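Local coordinates for Cow rumen GH26 endo-mannanase (Metagenome, PDB 6UEH), which probably hydrolyses internal beta-1,4-mannosidic linkages of mannans such as galactomannan, as an endo-mannanase of glycoside hydrolase family 26 from the cow rumen, at residues Glu226-Ile234 with Thr478-Lys486; Glu313-Asp321 with Trp366-Tyr374. One frame throughout, in Å; residues are numbered along the deposited sequence.

Contact 1. Residues Glu226-Ile234 with Thr478-Lys486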
loop_
_atom_site.group_PDB
_atom_site.type_symbol
_atom_site.label_atom_id
_atom_site.label_comp_id
_atom_site.label_asym_id
_atom_site.label_seq_id
_atom_site.Cartn_x
_atom_site.Cartn_y
_atom_site.Cartn_z
ATOM N N GLU A 226 -20.588 -18.540 0.139
ATOM C CA GLU A 226 -19.993 -19.854 -0.066
ATOM C C GLU A 226 -18.548 -19.879 0.426
ATOM O O GLU A 226 -18.144 -20.795 1.142
ATOM C CB GLU A 226 -20.060 -20.243 -1.547
ATOM C CG GLU A 226 -19.878 -21.730 -1.829
ATOM C CD GLU A 226 -18.423 -22.156 -1.862
ATOM O OE1 GLU A 226 -17.548 -21.289 -2.076
ATOM O OE2 GLU A 226 -18.155 -23.362 -1.673
ATOM N N TRP A 227 -17.779 -18.864 0.045
ATOM C CA TRP A 227 -16.365 -18.795 0.402
ATOM C C TRP A 227 -16.170 -18.747 1.913
ATOM O O TRP A 227 -15.348 -19.478 2.466
ATOM C CB TRP A 227 -15.708 -17.575 -0.249
ATOM C CG TRP A 227 -14.222 -17.518 -0.044
ATOM C CD1 TRP A 227 -13.539 -16.696 0.809
ATOM C CD2 TRP A 227 -13.238 -18.327 -0.696
ATOM N NE1 TRP A 227 -12.189 -16.943 0.724
ATOM C CE2 TRP A 227 -11.978 -17.942 -0.192
ATOM C CE3 TRP A 227 -13.296 -19.341 -1.657
ATOM C CZ2 TRP A 227 -10.791 -18.527 -0.622
ATOM C CZ3 TRP A 227 -12.117 -19.924 -2.081
ATOM C CH2 TRP A 227 -10.881 -19.515 -1.563
ATOM N N VAL A 228 -16.937 -17.890 2.577
ATOM C CA VAL A 228 -16.779 -17.681 4.011
ATOM C C VAL A 228 -17.436 -18.783 4.837
ATOM O O VAL A 228 -16.783 -19.416 5.666
ATOM C CB VAL A 228 -17.361 -16.320 4.443
ATOM C CG1 VAL A 228 -17.328 -16.181 5.959
ATOM C CG2 VAL A 228 -16.601 -15.179 3.779
ATOM N N LYS A 229 -18.723 -19.013 4.602
ATOM C CA LYS A 229 -19.510 -19.894 5.459
ATOM C C LYS A 229 -19.293 -21.380 5.174
ATOM O O LYS A 229 -19.455 -22.213 6.065
ATOM C CB LYS A 229 -20.998 -19.556 5.327
ATOM C CG LYS A 229 -21.336 -18.115 5.690
ATOM C CD LYS A 229 -21.369 -17.898 7.197
ATOM C CE LYS A 229 -22.678 -18.396 7.797
ATOM N NZ LYS A 229 -22.741 -18.203 9.273
ATOM N N GLU A 230 -18.926 -21.718 3.942
ATOM C CA GLU A 230 -18.783 -23.124 3.577
ATOM C C GLU A 230 -17.328 -23.561 3.415
ATOM O O GLU A 230 -16.994 -24.711 3.693
ATOM C CB GLU A 230 -19.565 -23.421 2.296
ATOM C CG GLU A 230 -21.074 -23.308 2.472
ATOM C CD GLU A 230 -21.849 -23.787 1.261
ATOM O OE1 GLU A 230 -21.252 -23.881 0.167
ATOM O OE2 GLU A 230 -23.058 -24.069 1.405
ATOM N N ARG A 231 -16.460 -22.655 2.977
ATOM C CA ARG A 231 -15.054 -23.006 2.793
ATOM C C ARG A 231 -14.155 -22.447 3.891
ATOM O O ARG A 231 -12.974 -22.784 3.963
ATOM C CB ARG A 231 -14.562 -22.534 1.426
ATOM C CG ARG A 231 -15.194 -23.286 0.273
ATOM C CD ARG A 231 -14.275 -23.324 -0.930
ATOM N NE ARG A 231 -14.823 -22.577 -2.056
ATOM C CZ ARG A 231 -14.263 -22.530 -3.260
ATOM N NH1 ARG A 231 -14.831 -21.827 -4.230
ATOM N NH2 ARG A 231 -13.135 -23.190 -3.491
ATOM N N GLY A 232 -14.717 -21.597 4.745
ATOM C CA GLY A 232 -13.989 -21.054 5.877
ATOM C C GLY A 232 -12.956 -20.011 5.492
ATOM O O GLY A 232 -11.977 -19.798 6.208
ATOM N N GLY A 233 -13.182 -19.353 4.360
ATOM C CA GLY A 233 -12.248 -18.361 3.863
ATOM C C GLY A 233 -12.566 -16.943 4.294
ATOM O O GLY A 233 -13.546 -16.694 4.999
ATOM N N ILE A 234 -11.715 -16.017 3.865
ATOM C CA ILE A 234 -11.879 -14.598 4.145
ATOM C C ILE A 234 -12.264 -13.875 2.859
ATOM O O ILE A 234 -11.684 -14.131 1.808
ATOM C CB ILE A 234 -10.583 -13.985 4.718
ATOM C CG1 ILE A 234 -10.199 -14.682 6.028
ATOM C CG2 ILE A 234 -10.739 -12.486 4.930
ATOM C CD1 ILE A 234 -8.883 -14.210 6.606
ATOM N N THR A 478 -2.492 -19.887 4.042
ATOM C CA THR A 478 -3.384 -20.320 2.974
ATOM C C THR A 478 -4.729 -20.725 3.573
ATOM O O THR A 478 -4.924 -20.617 4.785
ATOM C CB THR A 478 -2.781 -21.490 2.169
ATOM O OG1 THR A 478 -2.706 -22.660 2.992
ATOM C CG2 THR A 478 -1.382 -21.131 1.677
ATOM N N LEU A 479 -5.648 -21.193 2.730
ATOM C CA LEU A 479 -7.017 -21.479 3.165
ATOM C C LEU A 479 -7.073 -22.456 4.342
ATOM O O LEU A 479 -7.829 -22.254 5.295
ATOM C CB LEU A 479 -7.840 -22.029 1.996
ATOM C CG LEU A 479 -9.324 -22.279 2.278
ATOM C CD1 LEU A 479 -9.978 -21.018 2.813
ATOM C CD2 LEU A 479 -10.047 -22.770 1.030
ATOM N N GLU A 480 -6.258 -23.503 4.272
ATOM C CA GLU A 480 -6.240 -24.543 5.297
ATOM C C GLU A 480 -5.781 -24.032 6.665
ATOM O O GLU A 480 -6.110 -24.625 7.691
ATOM C CB GLU A 480 -5.334 -25.695 4.854
ATOM C CG GLU A 480 -3.882 -25.281 4.649
ATOM C CD GLU A 480 -2.979 -26.444 4.281
ATOM O OE1 GLU A 480 -3.503 -27.544 4.005
ATOM O OE2 GLU A 480 -1.743 -26.253 4.272
ATOM N N ASP A 481 -5.022 -22.938 6.676
ATOM C CA ASP A 481 -4.440 -22.413 7.912
ATOM C C ASP A 481 -5.433 -21.600 8.738
ATOM O O ASP A 481 -5.191 -21.324 9.914
ATOM C CB ASP A 481 -3.216 -21.543 7.601
ATOM C CG ASP A 481 -2.129 -22.295 6.855
ATOM O OD1 ASP A 481 -1.959 -23.510 7.097
ATOM O OD2 ASP A 481 -1.438 -21.663 6.028
ATOM N N LEU A 482 -6.543 -21.206 8.121
ATOM C CA LEU A 482 -7.524 -20.355 8.783
ATOM C C LEU A 482 -8.280 -21.114 9.874
ATOM O O LEU A 482 -8.439 -22.329 9.795
ATOM C CB LEU A 482 -8.506 -19.779 7.761
ATOM C CG LEU A 482 -7.903 -18.854 6.700
ATOM C CD1 LEU A 482 -8.998 -18.276 5.816
ATOM C CD2 LEU A 482 -7.082 -17.740 7.344
ATOM N N PRO A 483 -8.739 -20.395 10.909
ATOM C CA PRO A 483 -9.451 -21.045 12.016
ATOM C C PRO A 483 -10.897 -21.402 11.680
ATOM O O PRO A 483 -11.418 -22.390 12.198
ATOM C CB PRO A 483 -9.412 -19.989 13.133
ATOM C CG PRO A 483 -8.419 -18.949 12.680
ATOM C CD PRO A 483 -8.467 -18.977 11.191
ATOM N N PHE A 484 -11.528 -20.608 10.821
ATOM C CA PHE A 484 -12.970 -20.692 10.598
ATOM C C PHE A 484 -13.419 -22.043 10.048
ATOM O O PHE A 484 -12.666 -22.734 9.364
ATOM C CB PHE A 484 -13.414 -19.566 9.660
ATOM C CG PHE A 484 -13.094 -18.189 10.180
ATOM C CD1 PHE A 484 -13.946 -17.551 11.068
ATOM C CD2 PHE A 484 -11.931 -17.539 9.790
ATOM C CE1 PHE A 484 -13.650 -16.285 11.552
ATOM C CE2 PHE A 484 -11.630 -16.274 10.273
ATOM C CZ PHE A 484 -12.490 -15.649 11.155
ATOM N N SER A 485 -14.662 -22.406 10.354
ATOM C CA SER A 485 -15.193 -23.721 10.009
ATOM C C SER A 485 -15.502 -23.849 8.522
ATOM O O SER A 485 -15.981 -22.908 7.888
ATOM C CB SER A 485 -16.454 -24.015 10.824
ATOM O OG SER A 485 -17.494 -23.106 10.505
ATOM N N LYS A 486 -15.230 -25.030 7.974
ATOM C CA LYS A 486 -15.463 -25.296 6.560
ATOM C C LYS A 486 -16.678 -26.198 6.376
ATOM O O LYS A 486 -16.777 -27.257 6.997
ATOM C CB LYS A 486 -14.229 -25.936 5.918
ATOM C CG LYS A 486 -12.907 -25.351 6.389
ATOM C CD LYS A 486 -12.294 -26.206 7.490
ATOM C CE LYS A 486 -11.120 -25.502 8.142
ATOM N NZ LYS A 486 -10.555 -26.276 9.277
HETATM O O HOH W 1 -19.905 -22.087 8.519
#
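The Trp227 ring meets the chain 478-486 obliquely through its CH2 corner, 4.2 Å from CD2 of Leu479. Two residues on, the Lys229 carbonyl accepts a bond from a water that also reaches Ser485 OG, so a polar bridge joins the Lys229 carbonyl to Ser485 of the C-terminal tail. At Arg231 the backbone oxygen does the touching: CG of Lys486 lies 3.5 Å from Arg231 O. The Arg231 side chain turns back over the helix, where Trp227 CZ3 lies over the centre of one guanidinium face. Arg231 NE reaches the syn lone pair of Glu226 OE1 at 3.0 Å in a nearly straight salt bridge (165°), and Arg231 NH1 pairs with Glu186. Gly232 leaves the helix with positive phi (73°), and a beta carbon there would run into the carbonyl oxygen of Phe484. Gly232 O lies 3.4 Å from Leu482 CD1, while CD1 of Leu479 packs 3.6 Å from Gly233 CA. Leu479 gets there because its CG stands opposite the backbone N (chi1 -176°). At Ile234 the side chain slants across Leu482, CG1 to CD1 at 3.8 Å, and this pair closes the apolar part of the contact. In the (beta/alpha)8 barrel this is the turn from helix 220-230 into strand 234-238, at the N-terminal ends of the barrel strands. The loop after strand 476-477 folds over that turn. Ile234 hydrogen-bonds through its backbone to Ala201 and to Arg203 of strand 202-206, and helix 152-164 adds Leu157 against Ile234 and Tyr160 against Leu482.

Contact 2. Residues Glu313-Asp321 with Trp366-Tyr374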
loop_
_atom_site.group_PDB
_atom_site.type_symbol
_atom_site.label_atom_id
_atom_site.label_comp_id
_atom_site.label_asym_id
_atom_site.label_seq_id
_atom_site.Cartn_x
_atom_site.Cartn_y
_atom_site.Cartn_z
ATOM N N GLU A 313 -8.029 3.064 -5.141
ATOM C CA GLU A 313 -7.027 3.676 -6.016
ATOM C C GLU A 313 -7.329 5.146 -6.292
ATOM O O GLU A 313 -7.162 5.624 -7.414
ATOM C CB GLU A 313 -6.928 2.900 -7.333
ATOM C CG GLU A 313 -6.491 1.453 -7.165
ATOM C CD GLU A 313 -6.307 0.734 -8.495
ATOM O OE1 GLU A 313 -6.601 1.336 -9.547
ATOM O OE2 GLU A 313 -5.869 -0.436 -8.492
ATOM N N ALA A 314 -7.761 5.854 -5.253
ATOM C CA ALA A 314 -8.315 7.200 -5.391
ATOM C C ALA A 314 -7.369 8.201 -6.050
ATOM O O ALA A 314 -7.739 8.856 -7.026
ATOM C CB ALA A 314 -8.740 7.717 -4.033
ATOM N N GLU A 315 -6.161 8.333 -5.512
ATOM C CA GLU A 315 -5.222 9.323 -6.027
ATOM C C GLU A 315 -4.812 9.030 -7.466
ATOM O O GLU A 315 -4.668 9.946 -8.276
ATOM C CB GLU A 315 -3.971 9.404 -5.148
ATOM C CG GLU A 315 -2.957 10.423 -5.656
ATOM C CD GLU A 315 -1.719 10.528 -4.785
ATOM O OE1 GLU A 315 -1.641 9.817 -3.761
ATOM O OE2 GLU A 315 -0.823 11.327 -5.132
ATOM N N GLY A 316 -4.635 7.752 -7.784
ATOM C CA GLY A 316 -4.095 7.370 -9.076
ATOM C C GLY A 316 -2.642 7.798 -9.159
ATOM O O GLY A 316 -1.843 7.474 -8.281
ATOM N N ASN A 317 -2.293 8.529 -10.212
ATOM C CA ASN A 317 -0.955 9.097 -10.320
ATOM C C ASN A 317 -0.847 10.365 -9.477
ATOM O O ASN A 317 -1.856 11.018 -9.207
ATOM C CB ASN A 317 -0.607 9.376 -11.780
ATOM C CG ASN A 317 -0.342 8.105 -12.563
ATOM O OD1 ASN A 317 0.414 7.239 -12.123
ATOM N ND2 ASN A 317 -0.977 7.978 -13.721
ATOM N N VAL A 318 0.375 10.700 -9.070
ATOM C CA VAL A 318 0.620 11.737 -8.065
ATOM C C VAL A 318 -0.128 13.051 -8.319
ATOM O O VAL A 318 0.044 13.696 -9.355
ATOM C CB VAL A 318 2.135 12.038 -7.939
ATOM C CG1 VAL A 318 2.769 12.275 -9.310
ATOM C CG2 VAL A 318 2.372 13.218 -7.006
ATOM N N ASN A 319 -0.970 13.420 -7.355
ATOM C CA ASN A 319 -1.756 14.650 -7.403
ATOM C C ASN A 319 -2.561 14.839 -6.124
ATOM O O ASN A 319 -2.664 13.927 -5.305
ATOM C CB ASN A 319 -2.717 14.643 -8.594
ATOM C CG ASN A 319 -3.992 13.876 -8.304
ATOM O OD1 ASN A 319 -5.010 14.462 -7.938
ATOM N ND2 ASN A 319 -3.940 12.558 -8.450
ATOM N N THR A 320 -3.140 16.025 -5.965
ATOM C CA THR A 320 -4.127 16.263 -4.914
ATOM C C THR A 320 -5.324 17.021 -5.479
ATOM O O THR A 320 -6.354 17.148 -4.820
ATOM C CB THR A 320 -3.543 17.060 -3.729
ATOM O OG1 THR A 320 -2.851 18.216 -4.220
ATOM C CG2 THR A 320 -2.586 16.198 -2.914
ATOM N N ASP A 321 -5.185 17.518 -6.706
ATOM C CA ASP A 321 -6.228 18.339 -7.313
ATOM C C ASP A 321 -7.163 17.530 -8.217
ATOM O O ASP A 321 -8.131 18.069 -8.753
ATOM C CB ASP A 321 -5.601 19.493 -8.100
ATOM C CG ASP A 321 -4.798 19.021 -9.299
ATOM O OD1 ASP A 321 -4.424 17.830 -9.349
ATOM O OD2 ASP A 321 -4.529 19.853 -10.193
ATOM N N TRP A 366 3.499 8.223 -3.435
ATOM C CA TRP A 366 4.228 9.036 -4.405
ATOM C C TRP A 366 4.972 10.187 -3.736
ATOM O O TRP A 366 6.116 10.483 -4.075
ATOM C CB TRP A 366 3.279 9.599 -5.470
ATOM C CG TRP A 366 2.395 8.584 -6.126
ATOM C CD1 TRP A 366 1.031 8.618 -6.204
ATOM C CD2 TRP A 366 2.805 7.389 -6.802
ATOM N NE1 TRP A 366 0.569 7.519 -6.886
ATOM C CE2 TRP A 366 1.638 6.747 -7.262
ATOM C CE3 TRP A 366 4.046 6.797 -7.062
ATOM C CZ2 TRP A 366 1.674 5.547 -7.968
ATOM C CZ3 TRP A 366 4.079 5.602 -7.761
ATOM C CH2 TRP A 366 2.900 4.991 -8.205
ATOM N N SER A 367 4.305 10.832 -2.785
ATOM C CA SER A 367 4.848 12.001 -2.111
ATOM C C SER A 367 4.193 12.121 -0.737
ATOM O O SER A 367 3.241 11.397 -0.452
ATOM C CB SER A 367 4.603 13.261 -2.948
ATOM O OG SER A 367 3.237 13.634 -2.922
ATOM N N PRO A 368 4.703 13.016 0.126
ATOM C CA PRO A 368 4.020 13.243 1.405
ATOM C C PRO A 368 2.555 13.657 1.246
ATOM O O PRO A 368 1.741 13.345 2.116
ATOM C CB PRO A 368 4.836 14.373 2.035
ATOM C CG PRO A 368 6.204 14.178 1.492
ATOM C CD PRO A 368 6.021 13.681 0.085
ATOM N N ASP A 369 2.226 14.334 0.148
ATOM C CA ASP A 369 0.861 14.800 -0.094
ATOM C C ASP A 369 -0.116 13.660 -0.372
ATOM O O ASP A 369 -1.331 13.868 -0.391
ATOM C CB ASP A 369 0.832 15.790 -1.261
ATOM C CG ASP A 369 1.407 17.145 -0.894
ATOM O OD1 ASP A 369 1.520 17.442 0.316
ATOM O OD2 ASP A 369 1.734 17.921 -1.818
ATOM N N SER A 370 0.412 12.458 -0.588
ATOM C CA SER A 370 -0.429 11.290 -0.823
ATOM C C SER A 370 -1.320 10.992 0.382
ATOM O O SER A 370 -2.344 10.323 0.254
ATOM C CB SER A 370 0.426 10.066 -1.157
ATOM O OG SER A 370 1.031 10.203 -2.429
ATOM N N ILE A 371 -0.929 11.501 1.547
ATOM C CA ILE A 371 -1.681 11.276 2.777
ATOM C C ILE A 371 -2.964 12.108 2.816
ATOM O O ILE A 371 -3.838 11.874 3.650
ATOM C CB ILE A 371 -0.829 11.599 4.019
ATOM C CG1 ILE A 371 -1.362 10.855 5.249
ATOM C CG2 ILE A 371 -0.770 13.106 4.259
ATOM C CD1 ILE A 371 -0.575 11.131 6.514
ATOM N N GLN A 372 -3.082 13.071 1.908
ATOM C CA GLN A 372 -4.278 13.907 1.849
ATOM C C GLN A 372 -5.489 13.122 1.348
ATOM O O GLN A 372 -6.620 13.596 1.433
ATOM C CB GLN A 372 -4.039 15.129 0.962
ATOM C CG GLN A 372 -2.958 16.062 1.486
ATOM C CD GLN A 372 -2.900 17.369 0.725
ATOM O OE1 GLN A 372 -3.893 17.803 0.139
ATOM N NE2 GLN A 372 -1.734 18.004 0.726
ATOM N N TRP A 373 -5.245 11.920 0.837
ATOM C CA TRP A 373 -6.318 11.048 0.370
ATOM C C TRP A 373 -6.766 10.074 1.460
ATOM O O TRP A 373 -7.592 9.195 1.215
ATOM C CB TRP A 373 -5.876 10.271 -0.873
ATOM C CG TRP A 373 -5.550 11.145 -2.042
ATOM C CD1 TRP A 373 -4.375 11.799 -2.276
ATOM C CD2 TRP A 373 -6.409 11.457 -3.145
ATOM N NE1 TRP A 373 -4.450 12.501 -3.455
ATOM C CE2 TRP A 373 -5.689 12.308 -4.007
ATOM C CE3 TRP A 373 -7.717 11.098 -3.486
ATOM C CZ2 TRP A 373 -6.235 12.807 -5.190
ATOM C CZ3 TRP A 373 -8.256 11.596 -4.660
ATOM C CH2 TRP A 373 -7.515 12.440 -5.498
ATOM N N TYR A 374 -6.213 10.235 2.659
ATOM C CA TYR A 374 -6.575 9.398 3.801
ATOM C C TYR A 374 -7.755 10.008 4.554
ATOM O O TYR A 374 -7.729 11.184 4.914
ATOM C CB TYR A 374 -5.372 9.218 4.729
ATOM C CG TYR A 374 -5.632 8.380 5.962
ATOM C CD1 TYR A 374 -6.182 7.106 5.862
ATOM C CD2 TYR A 374 -5.299 8.852 7.225
ATOM C CE1 TYR A 374 -6.409 6.335 6.987
ATOM C CE2 TYR A 374 -5.522 8.088 8.356
ATOM C CZ TYR A 374 -6.075 6.831 8.232
ATOM O OH TYR A 374 -6.296 6.071 9.358
HETATM O O HOH W 2 -2.875 8.392 -1.836
HETATM O O HOH W 3 0.395 13.160 -3.898
HETATM O O HOH W 4 -0.081 18.085 -3.797
#
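Val318 faces Trp366, with CA atoms 5.8 Å apart, and Glu315 faces Trp373 where the irregular loop 313-321 runs along the 3-10 turn 368-373. Glu315 carries much of the contact. Its chain is fully extended from a CG opposite the backbone N (chi1 180°), which lays it over one face of the Trp373 indole: Glu315 CB sits 3.5 Å from the centroid of the five-membered ring of Trp373 in a CH-pi contact, and the carboxylate is nearly parallel to the ring, 7° between planes. Beyond the ring, Glu315 OE1 lies 3.0 Å from Ser370 OG and accepts from a water that also bonds Ser370 O. The other oxygen, OE2, takes the Asn319 N-H on its anti lone pair and binds a second water. Both tryptophans also donate to backbone: Trp373 NE1 meets Asn319 O at 2.9 Å, in the ring plane, and Trp366 NE1 reaches Gly316 O at 2.8 Å, in the carbonyl plane. A leucine in place of Trp373 would probably leave Asn319 O without its donor and Glu315 without the flat surface it rests on. Val318 CB packs 3.7 Å from Trp366 CB, while Thr320 CG2 lies 3.8 Å from Asp369 CB, and a water joins Thr320 OG1 to Asp369 OD2. These loops follow barrel strands 306-309 and 357-362. Glu313 lies close to Glu428 of strand 423-429, consistent with the glutamate pair of family 26 active sites; Ala334 of helix 334-351 backs Trp373, and Phe417 of helix 408-417 backs Ser370.

The two contacts sit at different ends of the same barrel, centres 35 Å apart and nearest atoms about 18 Å apart, and the helices and strands around them differ. Contact 1 lies farther out, its centre about 25 Å from the centre of the chain, and packs the end of the chain against the turn into strand 234-238; contact 2, with its centre about 12 Å from that of the chain, binds two loops next to the probable active site. Both are part buried, part exposed, yet their chemistry differs. Across contact 1 leucine methyls press on glycine and carbonyl atoms and on an isoleucine, with one water bridge. Contact 2 relies on indole N-H donors, a buried carboxylate and waters. Along the chain, contact 2 is nested within the loop that contact 1 closes.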